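Local coordinates for triosephosphate isomerase (Trichomonas vaginalis, PDB 4O4V), which probably interconverts D-glyceraldehyde 3-phosphate and dihydroxyacetone phosphate in glycolysis and gluconeogenesis, working as a homodimer, at residues T90-S95 against A110-A115; E147-A152 against G156-V161; I163-I168 against K187-I192. All coordinates share one frame; numbering follows the deposited sequence.

Overall arrangement
Along the chain the three contacts come in series; none nests within or crosses another. Contact 1 closes a 14-residue loop between strand 89-92 and helix 105-117. Contact 2 follows, folding residues 147-152 against the short connection, three residues further on, that leads to strand 161-165. From that strand contact 3 reaches over 18 residues to helix 179-197. Contacts 1 and 3 thus pin helices outside the parallel barrel to its strands, and the segments also meet where Ser95 and Glu166 form a probable hydrogen bond. Contact 2 touches both others, through Ala152 beside Ala112 and Lys113, and through Met149 beside Ile163.

Contact 1: T90-S95 against A110-A115; sequences TILGHS and AKAKFA
Leu92, Lys111 and Ala112 join strand 89-92 of the TIM barrel to helix 105-117, which lies outside it and leads on to the neighbouring parallel strand 121-126 as part of a beta-alpha-beta crossover. Leu92 carries the strand side of the contact, and its two methyls divide the work. CD1 presses on the helix backbone itself, 3.6 Å from Ala112 CA, and also lies 4.0 Å from Ala112 CB. CD2 reaches the aliphatic part of Lys111, with Lys111 CB at 3.9 Å and Lys111 CD at 4.0 Å. The leucine stretches toward the helix because CG stands opposite its carbonyl carbon (chi1 -68°) and the branch is then extended, which brings the forked end up against the helix surface. Lys111 starts toward the strand, but its fully extended chain then leads away: the ammonium makes a salt bridge with Glu103 and a hydrogen bond with Asn64. The apolar stem therefore serves the contact while the charge is met elsewhere. Ile122 of strand 121-126 touches Leu92, Ala112 and Ala115, extending the same apolar layer to the adjacent strand. After Leu92 the chain turns at Gly93, with positive phi, and His94 caps the next helix through ND1 and Glu96 N, near Thr74 of the second subunit. Across the two segments the evidence is purely apolar, with 160 Å² buried and every touching residue buried. Such contacts carry little directional preference, so the placing of helix on strand, within these segments, probably rests largely on the fit of the leucine fork, with the small Ala112 side chain consistent with the close approach: Leu92 CA and Ala112 CA are 7.3 Å apart.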
loop_
_atom_site.group_PDB
_atom_site.type_symbol
_atom_site.label_atom_id
_atom_site.label_comp_id
_atom_site.label_asym_id
_atom_site.label_seq_id
_atom_site.Cartn_x
_atom_site.Cartn_y
_atom_site.Cartn_z
ATOM N N THR A 90 11.162 7.813 3.178
ATOM C CA THR A 90 9.744 7.702 2.843
ATOM C C THR A 90 9.070 9.058 2.906
ATOM O O THR A 90 9.417 9.911 3.737
ATOM C CB THR A 90 8.982 6.705 3.755
ATOM O OG1 THR A 90 7.666 6.465 3.222
ATOM C CG2 THR A 90 8.920 7.147 5.185
ATOM N N ILE A 91 8.070 9.242 2.056
ATOM C CA ILE A 91 7.064 10.303 2.219
ATOM C C ILE A 91 6.053 9.870 3.255
ATOM O O ILE A 91 5.710 8.683 3.319
ATOM C CB ILE A 91 6.373 10.605 0.870
ATOM C CG1 ILE A 91 7.405 11.010 -0.195
ATOM C CG2 ILE A 91 5.291 11.678 0.993
ATOM C CD1 ILE A 91 6.842 11.125 -1.598
ATOM N N LEU A 92 5.558 10.819 4.052
ATOM C CA LEU A 92 4.454 10.592 4.985
ATOM C C LEU A 92 3.470 11.726 4.907
ATOM O O LEU A 92 3.864 12.888 4.793
ATOM C CB LEU A 92 4.973 10.503 6.439
ATOM C CG LEU A 92 5.834 9.296 6.786
ATOM C CD1 LEU A 92 6.299 9.405 8.228
ATOM C CD2 LEU A 92 5.063 8.025 6.564
ATOM N N GLY A 93 2.192 11.400 5.041
ATOM C CA GLY A 93 1.169 12.422 5.197
ATOM C C GLY A 93 0.830 13.218 3.953
ATOM O O GLY A 93 0.245 14.296 4.032
ATOM N N HIS A 94 1.145 12.689 2.786
ATOM C CA HIS A 94 0.781 13.350 1.544
ATOM C C HIS A 94 -0.714 13.609 1.532
ATOM O O HIS A 94 -1.516 12.780 2.006
ATOM C CB HIS A 94 1.171 12.471 0.357
ATOM C CG HIS A 94 1.126 13.191 -0.933
ATOM N ND1 HIS A 94 -0.026 13.390 -1.649
ATOM C CD2 HIS A 94 2.111 13.821 -1.601
ATOM C CE1 HIS A 94 0.259 14.143 -2.693
ATOM N NE2 HIS A 94 1.557 14.383 -2.701
ATOM N N SER A 95 -1.101 14.749 0.990
ATOM C CA SER A 95 -2.512 15.121 0.911
ATOM C C SER A 95 -3.406 14.013 0.353
ATOM O O SER A 95 -4.551 13.879 0.784
ATOM C CB SER A 95 -2.684 16.401 0.091
ATOM O OG SER A 95 -2.299 16.250 -1.256
ATOM N N ALA A 110 2.419 8.437 14.490
ATOM C CA ALA A 110 2.932 7.129 14.828
ATOM C C ALA A 110 3.880 6.653 13.724
ATOM O O ALA A 110 4.918 6.052 14.009
ATOM C CB ALA A 110 1.796 6.150 15.042
ATOM N N LYS A 111 3.552 6.893 12.456
ATOM C CA LYS A 111 4.440 6.528 11.342
ATOM C C LYS A 111 5.759 7.286 11.400
ATOM O O LYS A 111 6.844 6.703 11.195
ATOM C CB LYS A 111 3.767 6.809 9.999
ATOM C CG LYS A 111 2.612 5.908 9.684
ATOM C CD LYS A 111 1.997 6.199 8.323
ATOM C CE LYS A 111 0.843 5.243 8.065
ATOM N NZ LYS A 111 0.442 5.253 6.643
ATOM N N ALA A 112 5.703 8.576 11.685
ATOM C CA ALA A 112 6.922 9.371 11.729
ATOM C C ALA A 112 7.851 8.878 12.842
ATOM O O ALA A 112 9.049 8.717 12.617
ATOM C CB ALA A 112 6.589 10.843 11.959
ATOM N N LYS A 113 7.298 8.629 14.028
ATOM C CA LYS A 113 8.099 8.139 15.134
ATOM C C LYS A 113 8.715 6.788 14.778
ATOM O O LYS A 113 9.917 6.572 15.001
ATOM C CB LYS A 113 7.235 8.015 16.375
ATOM C CG LYS A 113 7.972 7.505 17.619
ATOM C CD LYS A 113 7.075 7.508 18.861
ATOM C CE LYS A 113 7.793 7.066 20.145
ATOM N NZ LYS A 113 8.167 5.652 20.106
ATOM N N PHE A 114 7.907 5.864 14.273
ATOM C CA PHE A 114 8.383 4.519 13.972
ATOM C C PHE A 114 9.440 4.544 12.878
ATOM O O PHE A 114 10.481 3.892 13.003
ATOM C CB PHE A 114 7.222 3.607 13.586
ATOM C CG PHE A 114 7.644 2.201 13.361
ATOM C CD1 PHE A 114 7.934 1.399 14.415
ATOM C CD2 PHE A 114 7.773 1.688 12.067
ATOM C CE1 PHE A 114 8.371 0.102 14.217
ATOM C CE2 PHE A 114 8.192 0.400 11.881
ATOM C CZ PHE A 114 8.494 -0.378 12.947
ATOM N N ALA A 115 9.208 5.327 11.828
ATOM C CA ALA A 115 10.184 5.401 10.737
ATOM C C ALA A 115 11.532 5.951 11.244
ATOM O O ALA A 115 12.601 5.364 10.993
ATOM C CB ALA A 115 9.649 6.239 9.608
#

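Contact 2: E147-A152 against G156-V161; sequences EKMIPA and GKWDDV
Met149 and Ile150 of segment 147-152 meet the six-membered ring of Trp158. The methionine leads with its methyl: Met149 CE lies 3.5 Å from Trp158 CH2 and 3.8 Å from Trp158 CZ3, approaching obliquely, whereas Met149 SD stays 5.2 Å from Trp158 CZ3. The contact is therefore made by carbon and not by sulfur. Ile150 comes to the rim instead, with CG1 near the ring plane and 4.0 Å from Trp158 CH2. Val161 CG1 adds a looser touch, 4.5 Å from Met149 CE. One far corner of the indole is thus shared by two consecutive residues, while the ring's pyrrole part lies farther from them.

Torsions account for the reach of the methionine. Its CG is trans to the backbone N (chi1 -173°), and a turn about the CG-SD bond (chi3 71°) brings the methyl onto the indole. On the other side, a short 3-10 turn at Trp158 and Asp159 presents the tryptophan; Asp160 N to Lys157 O, at 2.9 Å, holds this turn together. Further out, Leu193 of helix 179-197, Val205 and Ile153 also pack on the indole, while Lys196 and Val197 touch Ile150. Tyr124 of strand 121-126 lies against Met149. Asp159, beside the tryptophan, forms a salt bridge with Lys204, linking the turn to helix 199-204.

The arrangement brings the chain back from helix to strand at the bottom of the barrel wall, where the N-terminal ends of the strands lie. With 140 Å² buried and all cross-segment contacts apolar, it should be held by dispersion and burial: the indole, with the methionine and isoleucine side chains, fills the distance between backbones whose nearest CA atoms, of Ile150 and Trp158, remain 9.6 Å apart.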
loop_
_atom_site.group_PDB
_atom_site.type_symbol
_atom_site.label_atom_id
_atom_site.label_comp_id
_atom_site.label_asym_id
_atom_site.label_seq_id
_atom_site.Cartn_x
_atom_site.Cartn_y
_atom_site.Cartn_z
ATOM N N GLU A 147 2.325 20.836 14.982
ATOM C CA GLU A 147 2.353 20.565 16.410
ATOM C C GLU A 147 2.013 19.117 16.751
ATOM O O GLU A 147 2.445 18.627 17.796
ATOM C CB GLU A 147 1.440 21.546 17.157
ATOM C CG GLU A 147 1.937 22.993 17.141
ATOM C CD GLU A 147 0.992 23.955 17.833
ATOM O OE1 GLU A 147 0.955 23.950 19.082
ATOM O OE2 GLU A 147 0.303 24.737 17.146
ATOM N N LYS A 148 1.259 18.423 15.906
ATOM C CA LYS A 148 1.071 16.980 16.086
ATOM C C LYS A 148 2.303 16.182 15.663
ATOM O O LYS A 148 2.600 15.134 16.244
ATOM C CB LYS A 148 -0.156 16.494 15.299
ATOM N N MET A 149 3.029 16.679 14.676
ATOM C CA MET A 149 4.249 16.017 14.216
ATOM C C MET A 149 5.407 16.146 15.214
ATOM O O MET A 149 6.150 15.197 15.458
ATOM C CB MET A 149 4.677 16.612 12.857
ATOM C CG MET A 149 5.852 15.901 12.177
ATOM S SD MET A 149 6.853 16.917 11.026
ATOM C CE MET A 149 7.675 17.972 12.187
ATOM N N ILE A 150 5.555 17.328 15.799
ATOM C CA ILE A 150 6.721 17.635 16.622
ATOM C C ILE A 150 7.004 16.579 17.720
ATOM O O ILE A 150 8.137 16.119 17.832
ATOM C CB ILE A 150 6.639 19.070 17.205
ATOM C CG1 ILE A 150 7.017 20.046 16.112
ATOM C CG2 ILE A 150 7.546 19.247 18.439
ATOM C CD1 ILE A 150 6.631 21.496 16.428
ATOM N N PRO A 151 6.009 16.182 18.535
ATOM C CA PRO A 151 6.333 15.243 19.622
ATOM C C PRO A 151 6.685 13.837 19.130
ATOM O O PRO A 151 7.198 13.028 19.894
ATOM C CB PRO A 151 5.041 15.175 20.463
ATOM C CG PRO A 151 4.113 16.213 19.903
ATOM C CD PRO A 151 4.636 16.719 18.615
ATOM N N ALA A 152 6.392 13.539 17.870
ATOM C CA ALA A 152 6.748 12.250 17.282
ATOM C C ALA A 152 8.232 12.143 16.964
ATOM O O ALA A 152 8.764 11.041 16.871
ATOM C CB ALA A 152 5.939 11.989 16.037
ATOM N N GLY A 156 17.197 13.732 18.812
ATOM C CA GLY A 156 18.327 13.563 17.916
ATOM C C GLY A 156 18.015 13.279 16.458
ATOM O O GLY A 156 18.947 13.029 15.695
ATOM N N LYS A 157 16.742 13.304 16.062
ATOM C CA LYS A 157 16.357 12.883 14.724
ATOM C C LYS A 157 15.948 14.009 13.785
ATOM O O LYS A 157 15.550 13.728 12.653
ATOM C CB LYS A 157 15.225 11.854 14.819
ATOM C CG LYS A 157 15.637 10.503 15.345
ATOM C CD LYS A 157 16.544 9.801 14.384
ATOM C CE LYS A 157 16.831 8.388 14.824
ATOM N NZ LYS A 157 17.509 7.642 13.740
ATOM N N TRP A 158 16.102 15.277 14.189
ATOM C CA TRP A 158 15.665 16.348 13.297
ATOM C C TRP A 158 16.503 16.476 12.024
ATOM O O TRP A 158 16.030 17.014 11.034
ATOM C CB TRP A 158 15.586 17.688 14.021
ATOM C CG TRP A 158 14.330 17.833 14.854
ATOM C CD1 TRP A 158 14.215 17.635 16.213
ATOM C CD2 TRP A 158 13.052 18.227 14.388
ATOM N NE1 TRP A 158 12.909 17.876 16.594
ATOM C CE2 TRP A 158 12.184 18.247 15.501
ATOM C CE3 TRP A 158 12.551 18.576 13.140
ATOM C CZ2 TRP A 158 10.853 18.596 15.392
ATOM C CZ3 TRP A 158 11.241 18.922 13.032
ATOM C CH2 TRP A 158 10.397 18.949 14.170
ATOM N N ASP A 159 17.726 15.972 12.036
ATOM C CA ASP A 159 18.555 15.912 10.838
ATOM C C ASP A 159 17.940 15.046 9.757
ATOM O O ASP A 159 18.292 15.201 8.595
ATOM C CB ASP A 159 19.972 15.357 11.132
ATOM C CG ASP A 159 20.838 16.281 11.944
ATOM O OD1 ASP A 159 20.659 17.506 11.908
ATOM O OD2 ASP A 159 21.753 15.751 12.603
ATOM N N ASP A 160 16.997 14.181 10.128
ATOM C CA ASP A 160 16.376 13.205 9.234
ATOM C C ASP A 160 14.937 13.552 8.872
ATOM O O ASP A 160 14.222 12.703 8.348
ATOM C CB ASP A 160 16.477 11.843 9.904
ATOM C CG ASP A 160 17.895 11.308 9.932
ATOM O OD1 ASP A 160 18.804 11.860 9.283
ATOM O OD2 ASP A 160 18.090 10.299 10.622
ATOM N N VAL A 161 14.539 14.799 9.100
ATOM C CA VAL A 161 13.216 15.295 8.797
ATOM C C VAL A 161 13.271 16.398 7.759
ATOM O O VAL A 161 14.030 17.355 7.914
ATOM C CB VAL A 161 12.523 15.837 10.068
ATOM C CG1 VAL A 161 11.165 16.461 9.783
ATOM C CG2 VAL A 161 12.385 14.743 11.102
#

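Contact 3: I163-I168 against K187-I192; sequences IAYEPI and KVIRDI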
loop_
_atom_site.group_PDB
_atom_site.type_symbol
_atom_site.label_atom_id
_atom_site.label_comp_id
_atom_site.label_asym_id
_atom_site.label_seq_id
_atom_site.Cartn_x
_atom_site.Cartn_y
_atom_site.Cartn_z
ATOM N N ILE A 163 10.194 18.789 5.696
ATOM C CA ILE A 163 8.756 19.084 5.707
ATOM C C ILE A 163 8.351 19.628 4.356
ATOM O O ILE A 163 9.059 20.470 3.812
ATOM C CB ILE A 163 8.443 20.123 6.815
ATOM C CG1 ILE A 163 8.820 19.572 8.194
ATOM C CG2 ILE A 163 6.980 20.531 6.757
ATOM C CD1 ILE A 163 8.783 20.586 9.300
ATOM N N ALA A 164 7.241 19.164 3.802
ATOM C CA ALA A 164 6.706 19.684 2.546
ATOM C C ALA A 164 5.364 20.356 2.778
ATOM O O ALA A 164 4.458 19.762 3.393
ATOM C CB ALA A 164 6.576 18.586 1.516
ATOM N N TYR A 165 5.209 21.570 2.287
ATOM C CA TYR A 165 3.946 22.289 2.319
ATOM C C TYR A 165 3.189 22.129 1.002
ATOM O O TYR A 165 3.696 22.498 -0.076
ATOM C CB TYR A 165 4.202 23.789 2.528
ATOM C CG TYR A 165 2.927 24.596 2.384
ATOM C CD1 TYR A 165 1.899 24.470 3.298
ATOM C CD2 TYR A 165 2.688 25.394 1.283
ATOM C CE1 TYR A 165 0.686 25.141 3.121
ATOM C CE2 TYR A 165 1.496 26.068 1.109
ATOM C CZ TYR A 165 0.493 25.944 2.019
ATOM O OH TYR A 165 -0.704 26.604 1.781
ATOM N N GLU A 166 1.964 21.641 1.099
ATOM C CA GLU A 166 1.077 21.408 -0.051
ATOM C C GLU A 166 -0.081 22.392 0.037
ATOM O O GLU A 166 -0.892 22.318 0.961
ATOM C CB GLU A 166 0.504 19.989 -0.025
ATOM C CG GLU A 166 1.537 18.908 -0.118
ATOM C CD GLU A 166 0.819 17.561 -0.196
ATOM O OE1 GLU A 166 0.249 17.224 -1.301
ATOM O OE2 GLU A 166 0.606 16.950 0.851
ATOM N N PRO A 167 -0.206 23.295 -0.943
ATOM C CA PRO A 167 -1.347 24.199 -0.960
ATOM C C PRO A 167 -2.579 23.456 -1.494
ATOM O O PRO A 167 -2.937 23.584 -2.676
ATOM C CB PRO A 167 -0.864 25.309 -1.895
ATOM C CG PRO A 167 0.013 24.635 -2.856
ATOM C CD PRO A 167 0.751 23.578 -2.030
ATOM N N ILE A 168 -3.235 22.697 -0.656
ATOM C CA ILE A 168 -4.321 21.831 -1.092
ATOM C C ILE A 168 -5.469 22.688 -1.637
ATOM O O ILE A 168 -6.183 22.272 -2.577
ATOM C CB ILE A 168 -4.763 20.888 0.037
ATOM C CG1 ILE A 168 -3.613 19.968 0.460
ATOM C CG2 ILE A 168 -5.989 20.041 -0.408
ATOM C CD1 ILE A 168 -3.878 19.189 1.739
ATOM N N LYS A 187 7.761 30.131 5.389
ATOM C CA LYS A 187 8.184 30.948 6.526
ATOM C C LYS A 187 7.314 30.695 7.769
ATOM O O LYS A 187 7.823 30.603 8.887
ATOM C CB LYS A 187 8.141 32.426 6.134
ATOM C CG LYS A 187 8.510 33.394 7.267
ATOM C CD LYS A 187 9.818 33.116 7.963
ATOM C CE LYS A 187 10.232 34.318 8.846
ATOM N NZ LYS A 187 11.380 33.949 9.725
ATOM N N VAL A 188 6.004 30.550 7.582
ATOM C CA VAL A 188 5.139 30.216 8.703
ATOM C C VAL A 188 5.617 28.925 9.384
ATOM O O VAL A 188 5.708 28.849 10.610
ATOM C CB VAL A 188 3.674 30.063 8.212
ATOM C CG1 VAL A 188 2.837 29.236 9.197
ATOM C CG2 VAL A 188 3.017 31.434 7.973
ATOM N N ILE A 189 5.925 27.900 8.590
ATOM C CA ILE A 189 6.379 26.644 9.168
ATOM C C ILE A 189 7.716 26.812 9.915
ATOM O O ILE A 189 7.891 26.296 11.004
ATOM C CB ILE A 189 6.468 25.563 8.068
ATOM C CG1 ILE A 189 5.068 25.239 7.519
ATOM C CG2 ILE A 189 7.134 24.310 8.619
ATOM C CD1 ILE A 189 5.061 24.500 6.228
ATOM N N ARG A 190 8.642 27.530 9.299
ATOM C CA ARG A 190 9.934 27.739 9.952
ATOM C C ARG A 190 9.764 28.455 11.279
ATOM O O ARG A 190 10.430 28.099 12.261
ATOM C CB ARG A 190 10.906 28.498 9.054
ATOM C CG ARG A 190 12.365 28.337 9.491
ATOM C CD ARG A 190 13.397 28.941 8.565
ATOM N NE ARG A 190 13.206 28.489 7.186
ATOM C CZ ARG A 190 13.515 27.281 6.712
ATOM N NH1 ARG A 190 14.091 26.376 7.427
ATOM N NH2 ARG A 190 13.196 26.993 5.439
ATOM N N ASP A 191 8.869 29.431 11.327
ATOM C CA ASP A 191 8.641 30.150 12.578
ATOM C C ASP A 191 7.959 29.293 13.638
ATOM O O ASP A 191 8.238 29.447 14.835
ATOM C CB ASP A 191 7.863 31.425 12.320
ATOM C CG ASP A 191 8.702 32.498 11.649
ATOM O OD1 ASP A 191 9.959 32.405 11.650
ATOM O OD2 ASP A 191 8.077 33.452 11.131
ATOM N N ILE A 192 7.078 28.392 13.239
ATOM C CA ILE A 192 6.504 27.448 14.192
ATOM C C ILE A 192 7.623 26.576 14.791
ATOM O O ILE A 192 7.692 26.363 16.005
ATOM C CB ILE A 192 5.442 26.569 13.519
ATOM C CG1 ILE A 192 4.205 27.390 13.135
ATOM C CG2 ILE A 192 5.058 25.401 14.428
ATOM C CD1 ILE A 192 3.381 26.784 12.015
#
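The ring of Tyr165 has Pro167 N over one face, 3.8 Å from the ring plane and displaced from the ring centre, while Ile189 CD1 approaches the ring obliquely. The closest approach of Ile189 is to the stem of the tyrosine, with Ile189 CD1 3.9 Å from Tyr165 CB. Because Tyr165 CG lies trans to the backbone N (chi1 172°), the ring runs on past this methyl, which stays beside CB and the near part of the ring, and the hydroxyl is carried to Glu128 and Trp169 NE1, both hydrogen-bonded to it.

The second branch of Ile189 serves the other helix-facing position of the strand. Ile189 CG2 lies 4.1 Å from Ile163 CD1, the two side chains running antiparallel alongside each other. A single isoleucine of helix 179-197 thus bridges two residues of strand 161-165, with Ala164 between them pointing away from the helix. Val142, Cys126 and Ile207 pack around the same isoleucine, joining it to helix 138-149 and to both flanking strands. On a part of the helix that makes no contact with the strand, Lys187 NZ and Asp191 OD1 form a salt bridge at 2.8 Å, with the oxygen met on its syn side.

Past the strand, Pro167 centres an inverse gamma turn, and the sequence beyond it matches the mobile lid of other triosephosphate isomerases. Glu166, hydrogen-bonded to Ser95, and the tyrosine hydroxyl lie at its start. The chemistry of Tyr165 is thus split: apolar contact at its stem joins strand to helix, within 135 Å² of buried surface, while polar bonds at the hydroxyl tie the strand to the loops above.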